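Local coordinates for nitrogenase molybdenum-iron protein alpha chain (Clostridium pasteurianum, PDB 4WES) that forms, with the beta chain, the nitrogenase component that carries the metal clusters and reduces dinitrogen to ammonium, at residues Y142-C145 / P146-L149. Sequence-based numbering, arbitrary orientation.
Sequences YATC and PVGL. With CLF (Fe(8)-S(7) cluster), chain H.
V147 N donates to T144 O across 3.0 Å, an i to i+3 bond nearly straight at the hydrogen (170°) that closes a tight turn through C145 and P146, where the chain leaves strand 138-143 for the short, weakly bonded helix 146-149. This strand-to-helix turn at the C-terminal end of a strand in a parallel sheet presents a cysteine ligand to the [8Fe-7S] cluster. C145 SG, turned anti to the carbonyl carbon (chi1 -74°) and thereby away from the following helix and toward the cluster, binds FE1 at 2.3 Å; C53 and C79 are further ligands from this chain, and the beta chain shares the cluster. P146 suits the next place: its ring restricts phi to values a helix accepts, and the missing N-H costs nothing in a first helical turn, where no earlier helical carbonyl awaits it. The ring lies against T144, whose OG1 is 3.4 Å from P146 CD and makes its hydrogen bond to H74 O of the neighbouring strand. The V147 side chain points back toward the strand end: CG1 stands anti to the backbone N (chi1 168°), which sets CG2 over the T144 backbone, while V147 CB and CG1 each lie 4.0 Å from A143 CB. A143 leaves room for this branched side chain, and I154 of helix 154-165 touches both. On the beta-chain side, L107 of that chain packs on C145 and L149. In place of a direct helical bond between C145 O and L149 N, one water bridges them, donating to C145 O at 2.7 Å and accepting from L149 N at 2.8 Å.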
loop_
_atom_site.group_PDB
_atom_site.type_symbol
_atom_site.label_atom_id
_atom_site.label_comp_id
_atom_site.label_asym_id
_atom_site.label_seq_id
_atom_site.Cartn_x
_atom_site.Cartn_y
_atom_site.Cartn_z
ATOM N N TYR A 142 14.582 -32.848 -17.711
ATOM C CA TYR A 142 15.891 -32.277 -17.467
ATOM C C TYR A 142 16.492 -32.892 -16.206
ATOM O O TYR A 142 15.903 -32.779 -15.123
ATOM C CB TYR A 142 15.777 -30.743 -17.316
ATOM C CG TYR A 142 15.206 -30.146 -18.571
ATOM C CD1 TYR A 142 16.004 -29.771 -19.630
ATOM C CD2 TYR A 142 13.850 -30.031 -18.726
ATOM C CE1 TYR A 142 15.457 -29.292 -20.804
ATOM C CE2 TYR A 142 13.267 -29.590 -19.904
ATOM C CZ TYR A 142 14.091 -29.217 -20.949
ATOM O OH TYR A 142 13.556 -28.781 -22.147
ATOM N N ALA A 143 17.650 -33.529 -16.347
ATOM C CA ALA A 143 18.330 -34.091 -15.197
ATOM C C ALA A 143 18.920 -32.995 -14.295
ATOM O O ALA A 143 19.268 -31.916 -14.744
ATOM C CB ALA A 143 19.432 -35.044 -15.630
ATOM N N THR A 144 19.054 -33.355 -13.033
ATOM C CA THR A 144 19.641 -32.539 -11.989
ATOM C C THR A 144 20.668 -33.407 -11.242
ATOM O O THR A 144 20.761 -34.610 -11.488
ATOM C CB THR A 144 18.576 -32.026 -11.021
ATOM O OG1 THR A 144 17.963 -33.131 -10.394
ATOM C CG2 THR A 144 17.591 -31.141 -11.716
ATOM N N CYS A 145 21.413 -32.805 -10.301
ATOM C CA CYS A 145 22.482 -33.509 -9.587
ATOM C C CYS A 145 22.249 -34.984 -9.242
ATOM O O CYS A 145 23.141 -35.792 -9.518
ATOM C CB CYS A 145 22.898 -32.710 -8.346
ATOM S SG CYS A 145 23.867 -31.232 -8.724
ATOM N N PRO A 146 21.126 -35.359 -8.595
ATOM C CA PRO A 146 21.040 -36.759 -8.149
ATOM C C PRO A 146 20.756 -37.804 -9.231
ATOM O O PRO A 146 20.907 -38.988 -8.975
ATOM C CB PRO A 146 19.908 -36.757 -7.143
ATOM C CG PRO A 146 19.330 -35.421 -7.146
ATOM C CD PRO A 146 20.014 -34.545 -8.088
ATOM N N VAL A 147 20.270 -37.384 -10.405
ATOM C CA VAL A 147 19.569 -38.274 -11.328
ATOM C C VAL A 147 20.424 -39.451 -11.835
ATOM O O VAL A 147 20.035 -40.614 -11.729
ATOM C CB VAL A 147 19.014 -37.456 -12.511
ATOM C CG1 VAL A 147 18.534 -38.364 -13.638
ATOM C CG2 VAL A 147 17.913 -36.563 -12.030
ATOM N N GLY A 148 21.572 -39.166 -12.421
ATOM C CA GLY A 148 22.437 -40.262 -12.879
ATOM C C GLY A 148 22.919 -41.121 -11.718
ATOM O O GLY A 148 22.943 -42.373 -11.818
ATOM N N LEU A 149 23.259 -40.464 -10.601
ATOM C CA LEU A 149 23.826 -41.171 -9.437
ATOM C C LEU A 149 22.858 -42.176 -8.819
ATOM O O LEU A 149 23.285 -43.237 -8.344
ATOM C CB LEU A 149 24.300 -40.188 -8.376
ATOM C CG LEU A 149 25.534 -39.414 -8.827
ATOM C CD1 LEU A 149 25.660 -38.142 -8.023
ATOM C CD2 LEU A 149 26.793 -40.269 -8.659
HETATM FE FE1 CLF H . 22.505 -29.390 -9.041
HETATM FE FE2 CLF H . 22.128 -27.185 -7.930
HETATM FE FE3 CLF H . 22.258 -27.162 -10.690
HETATM FE FE4 CLF H . 20.169 -28.238 -9.336
HETATM S S1 CLF H . 20.892 -29.236 -7.291
HETATM S S2A CLF H . 23.988 -27.596 -9.207
HETATM S S4A CLF H . 20.757 -26.038 -9.388
HETATM S S3A CLF H . 21.328 -29.272 -11.051
HETATM FE FE5 CLF H . 17.705 -27.906 -6.945
HETATM FE FE6 CLF H . 19.014 -30.117 -4.399
HETATM FE FE7 CLF H . 18.230 -27.483 -4.289
HETATM FE FE8 CLF H . 20.598 -27.662 -5.553
HETATM S S2B CLF H . 17.093 -29.222 -5.275
HETATM S S3B CLF H . 20.189 -28.375 -3.432
HETATM S S4B CLF H . 18.904 -26.165 -6.061
HETATM O O HOH W 1 23.700 -37.754 -11.214
#